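Local coordinates for protein cyclic nucleotide-gated potassium channel mll3241 (Mesorhizobium loti, PDB 4MUV) that forms a homotetrameric potassium channel activated by cAMP, of which this chain is the cytoplasmic cyclic nucleotide-binding domain, here occupied by cyclic GMP, at residues V11-L16 against L38-V43; V48-G53 against A96-A101; F60-G65 against T102-L107. The protein carries 3 engineered substitutions. All coordinates share one frame; numbering follows the deposited sequence.

Interaction 1. Residues V11-L16 against L38-V43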
loop_
_atom_site.group_PDB
_atom_site.type_symbol
_atom_site.label_atom_id
_atom_site.label_comp_id
_atom_site.label_asym_id
_atom_site.label_seq_id
_atom_site.Cartn_x
_atom_site.Cartn_y
_atom_site.Cartn_z
ATOM N N VAL A 11 2.469 -9.731 14.164
ATOM C CA VAL A 11 2.941 -9.270 15.475
ATOM C C VAL A 11 3.119 -7.737 15.622
ATOM O O VAL A 11 2.973 -7.195 16.715
ATOM C CB VAL A 11 4.287 -9.995 15.825
ATOM C CG1 VAL A 11 5.431 -9.606 14.888
ATOM C CG2 VAL A 11 4.700 -9.746 17.240
ATOM N N ARG A 12 3.439 -7.067 14.520
ATOM C CA ARG A 12 3.686 -5.626 14.473
ATOM C C ARG A 12 2.469 -4.846 13.972
ATOM O O ARG A 12 2.441 -3.609 14.033
ATOM C CB ARG A 12 4.847 -5.300 13.494
ATOM C CG ARG A 12 6.122 -6.172 13.610
ATOM C CD ARG A 12 7.145 -5.747 12.539
ATOM N NE ARG A 12 7.431 -4.326 12.685
ATOM C CZ ARG A 12 7.991 -3.512 11.779
ATOM N NH1 ARG A 12 8.314 -3.932 10.551
ATOM N NH2 ARG A 12 8.205 -2.238 12.108
ATOM N N ASN A 13 1.458 -5.525 13.451
ATOM C CA ASN A 13 0.499 -4.832 12.595
ATOM C C ASN A 13 -0.331 -3.790 13.309
ATOM O O ASN A 13 -0.507 -2.690 12.797
ATOM C CB ASN A 13 -0.454 -5.808 11.949
ATOM C CG ASN A 13 0.167 -6.637 10.885
ATOM O OD1 ASN A 13 1.358 -6.581 10.656
ATOM N ND2 ASN A 13 -0.650 -7.447 10.231
ATOM N N TRP A 14 -0.902 -4.160 14.456
ATOM C CA TRP A 14 -1.764 -3.226 15.145
ATOM C C TRP A 14 -0.988 -1.977 15.573
ATOM O O TRP A 14 -1.483 -0.859 15.433
ATOM C CB TRP A 14 -2.422 -3.884 16.351
ATOM C CG TRP A 14 -3.475 -2.983 16.901
ATOM C CD1 TRP A 14 -3.368 -2.206 17.994
ATOM C CD2 TRP A 14 -4.763 -2.722 16.338
ATOM N NE1 TRP A 14 -4.510 -1.471 18.169
ATOM C CE2 TRP A 14 -5.387 -1.780 17.168
ATOM C CE3 TRP A 14 -5.454 -3.212 15.220
ATOM C CZ2 TRP A 14 -6.642 -1.295 16.924
ATOM C CZ3 TRP A 14 -6.736 -2.736 14.977
ATOM C CH2 TRP A 14 -7.315 -1.779 15.842
ATOM N N GLN A 15 0.228 -2.158 16.092
ATOM C CA GLN A 15 1.022 -1.004 16.511
ATOM C C GLN A 15 1.229 -0.045 15.347
ATOM O O GLN A 15 1.143 1.182 15.498
ATOM C CB GLN A 15 2.365 -1.431 17.101
ATOM C CG GLN A 15 3.251 -0.245 17.532
ATOM C CD GLN A 15 4.219 0.222 16.430
ATOM O OE1 GLN A 15 4.899 -0.589 15.800
ATOM N NE2 GLN A 15 4.301 1.529 16.219
ATOM N N LEU A 16 1.505 -0.615 14.170
ATOM C CA LEU A 16 1.821 0.173 12.992
ATOM C C LEU A 16 0.609 0.819 12.351
ATOM O O LEU A 16 0.742 1.847 11.678
ATOM C CB LEU A 16 2.512 -0.708 11.959
ATOM C CG LEU A 16 3.916 -1.164 12.308
ATOM C CD1 LEU A 16 4.413 -2.219 11.323
ATOM C CD2 LEU A 16 4.862 0.033 12.290
ATOM N N LEU A 38 -3.406 -7.803 6.814
ATOM C CA LEU A 38 -2.194 -7.102 6.436
ATOM C C LEU A 38 -0.985 -7.919 6.827
ATOM O O LEU A 38 -1.054 -8.732 7.743
ATOM C CB LEU A 38 -2.098 -5.747 7.127
ATOM C CG LEU A 38 -3.086 -4.686 6.672
ATOM C CD1 LEU A 38 -3.069 -3.494 7.619
ATOM C CD2 LEU A 38 -2.786 -4.246 5.267
ATOM N N ARG A 39 0.131 -7.678 6.154
ATOM C CA ARG A 39 1.391 -8.298 6.517
ATOM C C ARG A 39 2.451 -7.212 6.611
ATOM O O ARG A 39 2.709 -6.517 5.653
ATOM C CB ARG A 39 1.770 -9.379 5.502
ATOM C CG ARG A 39 0.736 -10.501 5.363
ATOM C CD ARG A 39 1.132 -11.496 4.287
ATOM N NE ARG A 39 0.082 -12.472 4.029
ATOM C CZ ARG A 39 0.196 -13.444 3.126
ATOM N NH1 ARG A 39 1.315 -13.564 2.409
ATOM N NH2 ARG A 39 -0.802 -14.299 2.944
ATOM N N ALA A 40 3.081 -7.055 7.774
ATOM C CA ALA A 40 4.106 -6.035 7.916
ATOM C C ALA A 40 5.422 -6.534 7.338
ATOM O O ALA A 40 5.820 -7.674 7.562
ATOM C CB ALA A 40 4.266 -5.612 9.376
ATOM N N ARG A 41 6.091 -5.651 6.607
ATOM C CA ARG A 41 7.337 -5.949 5.926
ATOM C C ARG A 41 8.283 -4.778 6.049
ATOM O O ARG A 41 7.881 -3.656 5.856
ATOM C CB ARG A 41 7.075 -6.161 4.428
ATOM C CG ARG A 41 6.079 -7.272 4.109
ATOM C CD ARG A 41 6.754 -8.584 4.419
ATOM N NE ARG A 41 5.968 -9.800 4.154
ATOM C CZ ARG A 41 5.343 -10.539 5.074
ATOM N NH1 ARG A 41 5.306 -10.170 6.348
ATOM N NH2 ARG A 41 4.760 -11.689 4.712
ATOM N N THR A 42 9.552 -5.049 6.314
ATOM C CA THR A 42 10.584 -4.038 6.236
ATOM C C THR A 42 11.464 -4.303 5.019
ATOM O O THR A 42 11.861 -5.444 4.750
ATOM C CB THR A 42 11.401 -3.986 7.531
ATOM O OG1 THR A 42 10.545 -3.611 8.613
ATOM C CG2 THR A 42 12.520 -2.967 7.449
ATOM N N VAL A 43 11.728 -3.248 4.263
ATOM C CA VAL A 43 12.498 -3.314 3.021
ATOM C C VAL A 43 13.756 -2.455 3.145
ATOM O O VAL A 43 13.662 -1.302 3.541
ATOM C CB VAL A 43 11.630 -2.845 1.815
ATOM C CG1 VAL A 43 12.419 -2.900 0.517
ATOM C CG2 VAL A 43 10.389 -3.698 1.701
#
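Asn13 and Ala40 bring the two backbones nearest, with 6.0 Å between their CA atoms, where the short helix 13-17 passes the edge strand 39-43. The amide of Asn13 spans the backbone from Leu38 to Ala40. Its ND2 gives a 2.8 Å hydrogen bond to Leu38 O, bent to 133° at the hydrogen and arriving from above the carbonyl plane, while OD1 rests 3.3 Å from Ala40 CB. CG beside the backbone N (chi1 -72°) directs the amide at the strand, and ND2 also bonds to Val35 O, in the last turn of helix 28-37. In this way the helical N-terminal part is fastened to the outermost strand of one sheet of the beta roll that forms the nucleotide-binding domain. The methyl of Ala40 is met from a second direction by Leu16 CD1, at 3.9 Å. That same CD1 sits over the centre of the Arg12 guanidinium, 3.7 Å above its plane. Arg12 bends at its third torsion and crosses Thr42 at about a right angle, setting NH1 3.0 Å from Thr42 OG1, which lies at the guanidinium edge. The neighbouring NH2 makes a salt bridge with Glu64 of strand 58-64.

Interaction 2. Residues V48-G53 against A96-A101. With PCG (cyclic guanosine monophosphate), chain C.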
loop_
_atom_site.group_PDB
_atom_site.type_symbol
_atom_site.label_atom_id
_atom_site.label_comp_id
_atom_site.label_asym_id
_atom_site.label_seq_id
_atom_site.Cartn_x
_atom_site.Cartn_y
_atom_site.Cartn_z
ATOM N N VAL A 48 13.990 -2.601 -4.721
ATOM C CA VAL A 48 12.774 -2.428 -5.501
ATOM C C VAL A 48 11.634 -3.185 -4.844
ATOM O O VAL A 48 11.771 -4.340 -4.464
ATOM C CB VAL A 48 12.990 -2.888 -6.962
ATOM C CG1 VAL A 48 11.693 -2.931 -7.721
ATOM C CG2 VAL A 48 13.941 -1.931 -7.653
ATOM N N ILE A 49 10.516 -2.496 -4.693
ATOM C CA ILE A 49 9.306 -3.040 -4.090
ATOM C C ILE A 49 8.306 -3.462 -5.182
ATOM O O ILE A 49 7.728 -4.554 -5.110
ATOM C CB ILE A 49 8.688 -2.032 -3.115
ATOM C CG1 ILE A 49 9.701 -1.703 -1.998
ATOM C CG2 ILE A 49 7.406 -2.583 -2.571
ATOM C CD1 ILE A 49 9.421 -0.443 -1.294
ATOM N N CYS A 50 8.082 -2.581 -6.163
ATOM C CA CYS A 50 7.399 -3.041 -7.346
ATOM C C CYS A 50 8.020 -2.382 -8.551
ATOM O O CYS A 50 8.667 -1.353 -8.478
ATOM C CB CYS A 50 5.911 -2.790 -7.257
ATOM S SG CYS A 50 5.524 -1.066 -7.097
ATOM N N ARG A 51 7.918 -3.097 -9.659
ATOM C CA ARG A 51 8.611 -2.737 -10.880
ATOM C C ARG A 51 7.630 -2.439 -12.004
ATOM O O ARG A 51 6.701 -3.189 -12.241
ATOM C CB ARG A 51 9.553 -3.847 -11.307
ATOM C CG ARG A 51 10.486 -3.355 -12.396
ATOM C CD ARG A 51 11.529 -4.333 -12.733
ATOM N NE ARG A 51 12.434 -4.666 -11.636
ATOM C CZ ARG A 51 13.489 -3.947 -11.255
ATOM N NH1 ARG A 51 13.776 -2.773 -11.814
ATOM N NH2 ARG A 51 14.252 -4.406 -10.274
ATOM N N ILE A 52 7.873 -1.340 -12.693
ATOM C CA ILE A 52 7.062 -0.958 -13.839
ATOM C C ILE A 52 6.887 -2.135 -14.788
ATOM O O ILE A 52 7.835 -2.850 -15.092
ATOM C CB ILE A 52 7.663 0.278 -14.575
ATOM C CG1 ILE A 52 6.675 0.822 -15.606
ATOM C CG2 ILE A 52 9.061 -0.005 -15.189
ATOM C CD1 ILE A 52 7.113 2.131 -16.193
ATOM N N GLY A 53 5.654 -2.334 -15.227
ATOM C CA GLY A 53 5.321 -3.361 -16.188
ATOM C C GLY A 53 4.994 -4.725 -15.637
ATOM O O GLY A 53 4.545 -5.590 -16.391
ATOM N N ALA A 96 4.780 2.287 -12.375
ATOM C CA ALA A 96 6.021 2.934 -11.974
ATOM C C ALA A 96 6.764 1.974 -11.063
ATOM O O ALA A 96 6.159 1.142 -10.397
ATOM C CB ALA A 96 5.733 4.236 -11.243
ATOM N N THR A 97 8.084 2.134 -11.031
ATOM C CA THR A 97 8.934 1.413 -10.102
ATOM C C THR A 97 9.030 2.195 -8.787
ATOM O O THR A 97 9.333 3.395 -8.778
ATOM C CB THR A 97 10.307 1.181 -10.719
ATOM O OG1 THR A 97 10.119 0.362 -11.882
ATOM C CG2 THR A 97 11.264 0.488 -9.733
ATOM N N VAL A 98 8.747 1.504 -7.698
ATOM C CA VAL A 98 8.821 2.066 -6.363
ATOM C C VAL A 98 9.881 1.278 -5.611
ATOM O O VAL A 98 9.859 0.057 -5.603
ATOM C CB VAL A 98 7.456 1.966 -5.641
ATOM C CG1 VAL A 98 7.532 2.593 -4.251
ATOM C CG2 VAL A 98 6.355 2.583 -6.478
ATOM N N SER A 99 10.779 2.001 -4.959
ATOM C CA SER A 99 11.925 1.458 -4.248
ATOM C C SER A 99 11.968 2.041 -2.833
ATOM O O SER A 99 11.485 3.155 -2.604
ATOM C CB SER A 99 13.216 1.869 -4.965
ATOM O OG SER A 99 13.231 1.516 -6.335
ATOM N N ALA A 100 12.565 1.324 -1.901
ATOM C CA ALA A 100 12.812 1.904 -0.596
ATOM C C ALA A 100 13.820 3.045 -0.752
ATOM O O ALA A 100 14.850 2.894 -1.405
ATOM C CB ALA A 100 13.358 0.861 0.351
ATOM N N ALA A 101 13.527 4.199 -0.157
ATOM C CA ALA A 101 14.466 5.313 -0.148
ATOM C C ALA A 101 15.409 5.125 1.055
ATOM O O ALA A 101 16.570 4.783 0.898
ATOM C CB ALA A 101 13.705 6.622 -0.083
HETATM P PA PCG C . 0.955 0.882 -9.306
HETATM O O1A PCG C . 0.184 -0.362 -8.914
HETATM O O2A PCG C . 0.854 1.307 -10.727
HETATM O "O5'" PCG C . 2.444 0.660 -8.957
HETATM C "C5'" PCG C . 3.286 1.719 -8.876
HETATM C "C4'" PCG C . 2.680 2.734 -7.890
HETATM O "O4'" PCG C . 3.431 3.971 -7.594
HETATM C "C3'" PCG C . 1.448 3.146 -8.347
HETATM O "O3'" PCG C . 0.465 2.063 -8.363
HETATM C "C2'" PCG C . 1.114 4.324 -7.344
HETATM O "O2'" PCG C . 0.410 3.794 -6.221
HETATM C "C1'" PCG C . 2.366 4.844 -6.973
HETATM N N9 PCG C . 2.640 6.201 -7.339
HETATM C C8 PCG C . 2.860 7.263 -6.494
HETATM N N7 PCG C . 2.974 8.410 -7.166
HETATM C C5 PCG C . 2.827 8.069 -8.488
HETATM C C6 PCG C . 2.846 8.866 -9.683
HETATM O O6 PCG C . 3.025 10.107 -9.734
HETATM N N1 PCG C . 2.656 8.153 -10.843
HETATM C C2 PCG C . 2.408 6.790 -10.887
HETATM N N2 PCG C . 2.215 6.200 -12.081
HETATM N N3 PCG C . 2.382 5.995 -9.770
HETATM C C4 PCG C . 2.597 6.716 -8.576
HETATM O O HOH W 1 12.446 -0.140 -13.152
#
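Arg51 runs alongside Thr97, the two side chains pointing the same way, and folds its guanidinium back over Val48: CG1 of that valine lies 3.9 Å from one face, offset toward the rim. NH1 weakly holds a water that stands 2.7 Å from Thr97 OG1. Beneath this surface layer, residues 48-50 and strand 97-100 pair antiparallel in the beta roll, interrupted by a classic beta bulge in which Ile49 and Cys50 both face Val98. Two N-H groups therefore grip one carbonyl, both in its plane: Ile49 N lies 2.8 Å and Cys50 N 3.2 Å from Val98 O. The return bond runs from Val98 N to Cys50 O. The chain turns a corner at Ile49, whose CD1 reaches over toward the backbone of Ser99 and Ala100.

Past the bulge a side chain takes over from the backbone pairing. Thr97 carries OG1 beside its own N (chi1 -62°), where it accepts Ile52 N at 2.9 Å in an essentially straight bond (179°); its CG2 turns toward Val48 CG1. A valine here would probably leave Ile52 N without its acceptor and the water with only its weak bond to Arg51 NH1 among those described. Ala96, just before strand 97-100, and Val98, on the face shared with Cys50, line the cyclic GMP pocket. Ala96 CB comes near N2 and N3 of the guanine, Ala96 O lies 3.3 Å from C5' and is buried without a polar partner, and Val98 CG2 touches the ribose oxygen O4' at 3.4 Å.

Interaction 3. Residues F60-G65 against T102-L107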
loop_
_atom_site.group_PDB
_atom_site.type_symbol
_atom_site.label_atom_id
_atom_site.label_comp_id
_atom_site.label_asym_id
_atom_site.label_seq_id
_atom_site.Cartn_x
_atom_site.Cartn_y
_atom_site.Cartn_z
ATOM N N PHE A 60 0.491 -1.335 -0.686
ATOM C CA PHE A 60 1.355 -1.115 0.464
ATOM C C PHE A 60 1.029 0.217 1.125
ATOM O O PHE A 60 0.831 1.236 0.443
ATOM C CB PHE A 60 2.807 -1.072 0.037
ATOM C CG PHE A 60 3.267 -2.299 -0.698
ATOM C CD1 PHE A 60 3.799 -3.369 -0.003
ATOM C CD2 PHE A 60 3.207 -2.358 -2.072
ATOM C CE1 PHE A 60 4.241 -4.499 -0.661
ATOM C CE2 PHE A 60 3.648 -3.491 -2.750
ATOM C CZ PHE A 60 4.165 -4.560 -2.038
ATOM N N PHE A 61 0.993 0.212 2.462
ATOM C CA PHE A 61 0.850 1.413 3.284
ATOM C C PHE A 61 2.183 1.670 3.945
ATOM O O PHE A 61 2.730 0.813 4.625
ATOM C CB PHE A 61 -0.256 1.207 4.316
ATOM C CG PHE A 61 -1.571 0.951 3.671
ATOM C CD1 PHE A 61 -1.934 -0.325 3.299
ATOM C CD2 PHE A 61 -2.417 2.002 3.363
ATOM C CE1 PHE A 61 -3.124 -0.547 2.661
ATOM C CE2 PHE A 61 -3.603 1.779 2.700
ATOM C CZ PHE A 61 -3.958 0.500 2.355
ATOM N N VAL A 62 2.730 2.870 3.734
ATOM C CA VAL A 62 4.014 3.223 4.350
ATOM C C VAL A 62 3.777 3.607 5.804
ATOM O O VAL A 62 2.923 4.447 6.103
ATOM C CB VAL A 62 4.690 4.403 3.629
ATOM C CG1 VAL A 62 6.022 4.728 4.252
ATOM C CG2 VAL A 62 4.870 4.098 2.149
ATOM N N VAL A 63 4.516 2.986 6.724
ATOM C CA VAL A 63 4.297 3.245 8.141
ATOM C C VAL A 63 5.530 3.722 8.886
ATOM O O VAL A 63 5.361 4.302 9.946
ATOM C CB VAL A 63 3.552 2.046 8.840
ATOM C CG1 VAL A 63 2.092 1.961 8.369
ATOM C CG2 VAL A 63 4.230 0.735 8.605
ATOM N N GLU A 64 6.728 3.493 8.344
ATOM C CA GLU A 64 7.989 4.025 8.890
ATOM C C GLU A 64 8.948 4.184 7.718
ATOM O O GLU A 64 8.988 3.321 6.842
ATOM C CB GLU A 64 8.644 3.068 9.911
ATOM C CG GLU A 64 7.771 2.620 11.093
ATOM C CD GLU A 64 8.458 1.609 12.000
ATOM O OE1 GLU A 64 9.181 0.710 11.503
ATOM O OE2 GLU A 64 8.253 1.688 13.215
ATOM N N GLY A 65 9.714 5.269 7.673
ATOM C CA GLY A 65 10.630 5.468 6.566
ATOM C C GLY A 65 9.931 5.953 5.317
ATOM O O GLY A 65 8.806 6.397 5.364
ATOM N N THR A 102 14.878 5.319 2.252
ATOM C CA THR A 102 15.501 4.844 3.458
ATOM C C THR A 102 14.963 3.437 3.690
ATOM O O THR A 102 14.070 2.973 2.980
ATOM C CB THR A 102 15.132 5.754 4.646
ATOM O OG1 THR A 102 13.712 5.775 4.830
ATOM C CG2 THR A 102 15.650 7.169 4.435
ATOM N N THR A 103 15.482 2.752 4.696
ATOM C CA THR A 103 14.852 1.531 5.164
ATOM C C THR A 103 13.402 1.864 5.451
ATOM O O THR A 103 13.122 2.878 6.051
ATOM C CB THR A 103 15.496 1.058 6.461
ATOM O OG1 THR A 103 16.911 1.158 6.348
ATOM C CG2 THR A 103 15.063 -0.365 6.747
ATOM N N VAL A 104 12.468 1.022 5.018
ATOM C CA VAL A 104 11.057 1.362 5.116
ATOM C C VAL A 104 10.231 0.201 5.677
ATOM O O VAL A 104 10.493 -0.955 5.370
ATOM C CB VAL A 104 10.532 1.816 3.729
ATOM C CG1 VAL A 104 10.585 0.669 2.693
ATOM C CG2 VAL A 104 9.144 2.420 3.836
ATOM N N SER A 105 9.262 0.506 6.543
ATOM C CA SER A 105 8.263 -0.460 6.999
ATOM C C SER A 105 6.977 -0.190 6.283
ATOM O O SER A 105 6.512 0.960 6.189
ATOM C CB SER A 105 7.995 -0.422 8.515
ATOM O OG SER A 105 9.156 -0.829 9.178
ATOM N N LEU A 106 6.406 -1.279 5.793
ATOM C CA LEU A 106 5.189 -1.285 5.009
ATOM C C LEU A 106 4.192 -2.242 5.623
ATOM O O LEU A 106 4.570 -3.255 6.189
ATOM C CB LEU A 106 5.495 -1.807 3.598
ATOM C CG LEU A 106 6.604 -1.155 2.813
ATOM C CD1 LEU A 106 6.891 -1.893 1.516
ATOM C CD2 LEU A 106 6.264 0.285 2.529
ATOM N N LEU A 107 2.916 -1.935 5.460
ATOM C CA LEU A 107 1.839 -2.904 5.656
ATOM C C LEU A 107 1.331 -3.287 4.264
ATOM O O LEU A 107 0.830 -2.445 3.522
ATOM C CB LEU A 107 0.717 -2.326 6.528
ATOM C CG LEU A 107 1.126 -1.996 7.962
ATOM C CD1 LEU A 107 0.050 -1.195 8.651
ATOM C CD2 LEU A 107 1.386 -3.268 8.742
#
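Phe61 and Leu107 pair through two backbone hydrogen bonds, each 2.9 Å (Phe61 N to Leu107 O and Leu107 N to Phe61 O), at the tight end of two antiparallel strands of the beta roll. The N-to-C directions of segments 60-64 and 104-107 differ by 137°. Leu106 CD1 meets Phe60 CD1 obliquely at 3.7 Å and its CD2 leans on Val62 CG2, while the side chains of Val63 and Leu107 cross at about a right angle, CG1 of Val63 3.8 Å from CD1 of Leu107. Phe60 continues to the ring of Phe83 and Phe61 to that of Phe23.

A classic beta bulge marks the change in character: Val63 N bonds to Ser105 O at 2.9 Å and Glu64 N only weakly to the same oxygen. Beyond it Glu64 and Gly65 are partly exposed and Thr102 and Thr103 lie on the surface, though Val104 and Ser105 stay buried. Gly65, at positive phi, brings its CA within 3.6 Å of Thr103 O, at a spot where a CB would clash with that oxygen. Past the bulge, Ser105 N bonds to Glu64 O. Ser105 OG donates to Glu64 OE1 at 2.8 Å, meeting the carboxylate on the anti side, 24° out of its plane.

Overall arrangement
Interactions 1 and 3 share one sheet: strand 39-43 lies next to 104-110, with Arg41 O close to Leu106 N and Val43 N close to Val104 O. They also share a polar cluster, where Arg12 reaches across to the Glu64-Ser105 pair, only weakly at Ser105 OG. Interaction 3 is the most buried, mainly apolar side chains and bulged antiparallel backbone pairing. Interaction 1 joins helix to strand, largely through side chains at the sheet's edge. Interaction 2 belongs to the other sheet, surface-facing on one side and lining the nucleotide pocket on the other. Ile49 links the two sheets, packing on Val43, Phe60 and Leu106. Interactions 2 and 3 both contain a classic bulge.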